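Local structure of protein toll (Drosophila melanogaster, 4LXR) at residues A289-L294 with E312-I317; Q304-D309 with A332-H337. The protein is the cell-surface receptor for cleaved Spätzle, switching on Toll signalling in antifungal defence and in setting the dorsal-ventral axis of the embryo. All blocks are in the same frame, centred on the assembly; numbering follows the deposited sequence.

Contact 1: residues A289-L294 with E312-I317; sequences ANQPEL and EHSTQI
Glu312 touches Ala289 with its side chain and binds Asn290 through its carbonyl. The first torsion of Glu312 (chi1 70°) sets CG between backbone N and carbonyl carbon, and there it lies 3.6 Å from Ala289 CB. The carbonyl O takes the N-H of Asn290, Asn290 N to Glu312 O 2.8 Å, while the carboxylate makes a long, weak ion pair with Arg286. His313 and Asn290 run side by side in the same direction, amide and ring planes 22° apart, the amide ND2 of Asn290 3.5 Å from ring ND1 of His313.

Ser314 is buried. Its OG accepts the N-H of Gln291 (Gln291 N to Ser314 OG 3.1 Å) and is also hydrogen-bonded to the carbonyl of Phe288, so one hydroxyl links both sides of the bend at Ala289 and Asn290. Thr315 and Gln316 form the middle of a type I turn, and Thr315 OG1 donates to Gln316 OE1. The CG of Gln316 presses on the Pro292 carbonyl, 3.1 Å from Pro292 O. A water accepts from Gln316 N and donates to the carbonyls of Gln291 and Leu294, bridging the two backbones. At Ile317, CD1 packs alongside Leu294 CD2 at 4.1 Å, both side chains buried and pointing the same way.

These are equivalent loops of successive leucine-rich repeats in the receptor's extracellular part: the loop 289-294 leads into strand 296-299, and the loop 312-317 leads into the parallel neighbour of that strand, 319-321.

Contact 2: residues Q304-D309 with A332-H337; sequences QSLPGD and ATLLEH
Leu334 reaches the other loop with both of its methyl groups. CD2 meets Leu306 CD1 at 4.0 Å, the two side chains crossing at a slant, and CD1 of Leu334 lies against the backbone, 3.5 Å from Pro307 O. With CG opposite the backbone N (chi1 -172°), the Leu334 side chain swings over to 304-309, while Leu306 already points its CB at the partner loop. Next to this apolar pair the backbones come closest at Gly308, whose CA is 4.5 Å from CA of Leu334. Thr333 OG1 stands 3.4 Å from Gly308 O. A water lies near both carbonyl oxygens, 2.9 Å from Gly308 O and 2.7 Å from Leu334 O.

Farther out, a type I turn from Thr333 to Glu336, closed by Glu336 N bonding to Thr333 O, presents Thr333 and Leu334 to the first loop. Asp309, next along the chain from Gly308, holds on to the preceding repeat, its carboxylate oxygens taking hydrogen bonds from Ser285 OG and Arg286 N. Phe311 packs on Leu334 and Leu322 on Leu306, extending the apolar layer inside the solenoid.

Gly308, with no side chain, lies where the two backbones run close, and the water sits by the carbonyls of both loops. The join is therefore mainly van der Waals packing, centred on a leucine-leucine methyl contact on the buried side.

From the N terminus the chain passes residues 289-294, then strand 296-299, then the loop segments 304-309 and 312-317, then strand 319-321 and finally residues 332-337. Contact 1 closes the loop from 289 to 317; contact 2 closes an overlapping one from 304 to 337. Because 304-309 falls inside the first loop and 332-337 lies beyond it, the two closures cross, as expected for successive coils of a solenoid. Their centres are 13 Å apart, and His337 bridges them: its ring meets that of His313, with His337 CD2 3.5 Å from His313 N. Contact 1 joins the loops entering LRR 7 and LRR 8, and contact 2 joins LRR 7 to LRR 8.

Contact 1: residues A289-L294 with E312-I317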
loop_
_atom_site.group_PDB
_atom_site.type_symbol
_atom_site.label_atom_id
_atom_site.label_comp_id
_atom_site.label_asym_id
_atom_site.label_seq_id
_atom_site.Cartn_x
_atom_site.Cartn_y
_atom_site.Cartn_z
ATOM N N ALA A 289 31.714 12.788 17.641
ATOM C CA ALA A 289 31.587 13.570 18.863
ATOM C C ALA A 289 32.091 15.005 18.682
ATOM O O ALA A 289 32.851 15.295 17.754
ATOM C CB ALA A 289 32.335 12.891 19.986
ATOM N N ASN A 290 31.661 15.888 19.579
ATOM C CA ASN A 290 32.161 17.262 19.636
ATOM C C ASN A 290 31.992 18.040 18.336
ATOM O O ASN A 290 32.847 18.839 17.970
ATOM C CB ASN A 290 33.627 17.276 20.073
ATOM C CG ASN A 290 33.825 16.663 21.447
ATOM O OD1 ASN A 290 34.456 15.617 21.590
ATOM N ND2 ASN A 290 33.285 17.316 22.465
ATOM N N GLN A 291 30.880 17.798 17.653
ATOM C CA GLN A 291 30.549 18.469 16.402
ATOM C C GLN A 291 29.394 19.437 16.619
ATOM O O GLN A 291 28.245 19.011 16.771
ATOM C CB GLN A 291 30.166 17.420 15.352
ATOM C CG GLN A 291 31.344 16.576 14.900
ATOM C CD GLN A 291 32.254 17.332 13.942
ATOM O OE1 GLN A 291 31.937 18.445 13.515
ATOM N NE2 GLN A 291 33.383 16.727 13.593
ATOM N N PRO A 292 29.686 20.746 16.646
ATOM C CA PRO A 292 28.628 21.686 17.044
ATOM C C PRO A 292 27.536 21.888 15.978
ATOM O O PRO A 292 26.452 22.346 16.318
ATOM C CB PRO A 292 29.399 22.990 17.322
ATOM C CG PRO A 292 30.650 22.889 16.489
ATOM C CD PRO A 292 30.989 21.410 16.440
ATOM N N GLU A 293 27.795 21.527 14.724
ATOM C CA GLU A 293 26.827 21.803 13.655
ATOM C C GLU A 293 26.296 20.530 12.977
ATOM O O GLU A 293 25.595 20.603 11.969
ATOM C CB GLU A 293 27.445 22.751 12.612
ATOM C CG GLU A 293 27.676 24.186 13.117
ATOM C CD GLU A 293 28.678 24.976 12.256
ATOM O OE1 GLU A 293 29.137 24.455 11.219
ATOM O OE2 GLU A 293 29.007 26.126 12.614
ATOM N N LEU A 294 26.650 19.367 13.512
ATOM C CA LEU A 294 26.248 18.103 12.896
ATOM C C LEU A 294 24.753 17.820 13.099
ATOM O O LEU A 294 24.281 17.819 14.230
ATOM C CB LEU A 294 27.080 16.966 13.469
ATOM C CG LEU A 294 26.827 15.552 12.946
ATOM C CD1 LEU A 294 27.035 15.458 11.413
ATOM C CD2 LEU A 294 27.769 14.614 13.676
ATOM N N GLU A 312 28.932 12.091 21.442
ATOM C CA GLU A 312 28.935 12.883 22.671
ATOM C C GLU A 312 29.202 14.359 22.391
ATOM O O GLU A 312 30.031 14.705 21.553
ATOM C CB GLU A 312 29.872 12.319 23.754
ATOM C CG GLU A 312 31.351 12.437 23.465
ATOM C CD GLU A 312 32.210 12.112 24.684
ATOM O OE1 GLU A 312 33.347 12.618 24.769
ATOM O OE2 GLU A 312 31.751 11.349 25.548
ATOM N N HIS A 313 28.445 15.209 23.077
ATOM C CA HIS A 313 28.500 16.657 22.909
ATOM C C HIS A 313 28.119 17.143 21.519
ATOM O O HIS A 313 28.301 18.312 21.211
ATOM C CB HIS A 313 29.861 17.225 23.337
ATOM C CG HIS A 313 30.224 16.886 24.748
ATOM N ND1 HIS A 313 31.284 16.063 25.068
ATOM C CD2 HIS A 313 29.647 17.232 25.923
ATOM C CE1 HIS A 313 31.352 15.929 26.382
ATOM N NE2 HIS A 313 30.372 16.630 26.924
ATOM N N SER A 314 27.574 16.261 20.688
ATOM C CA SER A 314 27.053 16.685 19.386
ATOM C C SER A 314 25.551 16.946 19.507
ATOM O O SER A 314 24.717 16.118 19.132
ATOM C CB SER A 314 27.375 15.648 18.312
ATOM O OG SER A 314 28.783 15.582 18.086
ATOM N N THR A 315 25.217 18.113 20.046
ATOM C CA THR A 315 23.872 18.374 20.547
ATOM C C THR A 315 22.871 18.756 19.460
ATOM O O THR A 315 21.662 18.713 19.691
ATOM C CB THR A 315 23.880 19.454 21.655
ATOM O OG1 THR A 315 24.152 20.736 21.081
ATOM C CG2 THR A 315 24.944 19.139 22.710
ATOM N N GLN A 316 23.368 19.108 18.276
ATOM C CA GLN A 316 22.490 19.575 17.204
ATOM C C GLN A 316 21.973 18.483 16.274
ATOM O O GLN A 316 21.255 18.774 15.326
ATOM C CB GLN A 316 23.164 20.676 16.373
ATOM C CG GLN A 316 23.510 21.932 17.167
ATOM C CD GLN A 316 22.396 22.375 18.089
ATOM O OE1 GLN A 316 22.542 22.352 19.315
ATOM N NE2 GLN A 316 21.272 22.780 17.509
ATOM N N ILE A 317 22.335 17.232 16.523
ATOM C CA ILE A 317 21.880 16.154 15.650
ATOM C C ILE A 317 20.346 16.026 15.644
ATOM O O ILE A 317 19.710 15.971 16.701
ATOM C CB ILE A 317 22.516 14.813 16.047
ATOM C CG1 ILE A 317 24.048 14.912 15.915
ATOM C CG2 ILE A 317 21.981 13.709 15.181
ATOM C CD1 ILE A 317 24.785 13.647 16.271
HETATM O O HOH W 1 25.653 18.361 16.642
#

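Contact 2: residues Q304-D309 with A332-H337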
loop_
_atom_site.group_PDB
_atom_site.type_symbol
_atom_site.label_atom_id
_atom_site.label_comp_id
_atom_site.label_asym_id
_atom_site.label_seq_id
_atom_site.Cartn_x
_atom_site.Cartn_y
_atom_site.Cartn_z
ATOM N N GLN A 304 27.920 -3.953 13.948
ATOM C CA GLN A 304 27.587 -4.952 14.964
ATOM C C GLN A 304 27.334 -4.309 16.325
ATOM O O GLN A 304 26.535 -4.810 17.117
ATOM C CB GLN A 304 28.691 -6.012 15.066
ATOM C CG GLN A 304 28.544 -7.136 14.057
ATOM C CD GLN A 304 29.739 -8.057 14.036
ATOM O OE1 GLN A 304 30.465 -8.115 13.048
ATOM N NE2 GLN A 304 29.956 -8.789 15.132
ATOM N N SER A 305 28.018 -3.195 16.582
ATOM C CA SER A 305 27.848 -2.444 17.821
ATOM C C SER A 305 28.403 -1.028 17.671
ATOM O O SER A 305 29.193 -0.752 16.759
ATOM C CB SER A 305 28.535 -3.165 18.988
ATOM O OG SER A 305 29.925 -3.260 18.768
ATOM N N LEU A 306 27.966 -0.133 18.554
ATOM C CA LEU A 306 28.434 1.250 18.561
ATOM C C LEU A 306 29.004 1.607 19.936
ATOM O O LEU A 306 28.542 1.096 20.959
ATOM C CB LEU A 306 27.284 2.199 18.229
ATOM C CG LEU A 306 26.565 1.960 16.901
ATOM C CD1 LEU A 306 25.348 2.885 16.769
ATOM C CD2 LEU A 306 27.522 2.125 15.723
ATOM N N PRO A 307 30.017 2.483 19.968
ATOM C CA PRO A 307 30.539 2.932 21.261
ATOM C C PRO A 307 29.647 4.033 21.818
ATOM O O PRO A 307 29.172 4.881 21.044
ATOM C CB PRO A 307 31.918 3.509 20.898
ATOM C CG PRO A 307 31.721 4.038 19.489
ATOM C CD PRO A 307 30.753 3.059 18.830
ATOM N N GLY A 308 29.444 4.021 23.135
ATOM C CA GLY A 308 28.579 4.962 23.822
ATOM C C GLY A 308 28.925 6.424 23.655
ATOM O O GLY A 308 28.079 7.294 23.894
ATOM N N ASP A 309 30.163 6.695 23.245
ATOM C CA ASP A 309 30.657 8.062 23.101
ATOM C C ASP A 309 30.614 8.561 21.650
ATOM O O ASP A 309 31.243 9.571 21.312
ATOM C CB ASP A 309 32.089 8.182 23.669
ATOM C CG ASP A 309 33.112 7.288 22.946
ATOM O OD1 ASP A 309 32.903 6.905 21.768
ATOM O OD2 ASP A 309 34.150 6.964 23.567
ATOM N N ALA A 332 23.527 2.439 26.714
ATOM C CA ALA A 332 22.561 3.349 27.319
ATOM C C ALA A 332 22.897 4.845 27.157
ATOM O O ALA A 332 21.998 5.680 27.186
ATOM C CB ALA A 332 22.351 2.996 28.824
ATOM N N THR A 333 24.176 5.189 27.002
ATOM C CA THR A 333 24.570 6.606 26.920
ATOM C C THR A 333 24.618 7.149 25.486
ATOM O O THR A 333 24.895 8.328 25.281
ATOM C CB THR A 333 25.944 6.882 27.598
ATOM O OG1 THR A 333 26.975 6.145 26.924
ATOM C CG2 THR A 333 25.924 6.507 29.096
ATOM N N LEU A 334 24.344 6.294 24.506
ATOM C CA LEU A 334 24.508 6.658 23.101
ATOM C C LEU A 334 23.877 7.998 22.719
ATOM O O LEU A 334 24.482 8.777 21.978
ATOM C CB LEU A 334 23.961 5.569 22.179
ATOM C CG LEU A 334 24.304 5.839 20.709
ATOM C CD1 LEU A 334 25.816 5.842 20.504
ATOM C CD2 LEU A 334 23.643 4.835 19.784
ATOM N N LEU A 335 22.679 8.268 23.239
ATOM C CA LEU A 335 21.911 9.444 22.834
ATOM C C LEU A 335 21.732 10.444 23.965
ATOM O O LEU A 335 20.831 11.282 23.933
ATOM C CB LEU A 335 20.542 9.030 22.294
ATOM C CG LEU A 335 20.564 8.071 21.106
ATOM C CD1 LEU A 335 19.174 7.597 20.799
ATOM C CD2 LEU A 335 21.172 8.720 19.865
ATOM N N GLU A 336 22.602 10.355 24.959
ATOM C CA GLU A 336 22.515 11.174 26.158
ATOM C C GLU A 336 22.598 12.684 25.879
ATOM O O GLU A 336 22.037 13.495 26.618
ATOM C CB GLU A 336 23.623 10.749 27.125
ATOM C CG GLU A 336 23.572 11.383 28.489
ATOM C CD GLU A 336 24.826 11.099 29.293
ATOM O OE1 GLU A 336 25.590 10.190 28.892
ATOM O OE2 GLU A 336 25.052 11.790 30.313
ATOM N N HIS A 337 23.291 13.070 24.815
ATOM C CA HIS A 337 23.421 14.491 24.500
ATOM C C HIS A 337 22.480 14.956 23.380
ATOM O O HIS A 337 22.389 16.148 23.089
ATOM C CB HIS A 337 24.883 14.842 24.176
ATOM C CG HIS A 337 25.833 14.548 25.296
ATOM N ND1 HIS A 337 26.005 15.397 26.368
ATOM C CD2 HIS A 337 26.649 13.490 25.521
ATOM C CE1 HIS A 337 26.889 14.879 27.204
ATOM N NE2 HIS A 337 27.295 13.722 26.715
HETATM O O HOH W 2 27.137 9.421 22.096
#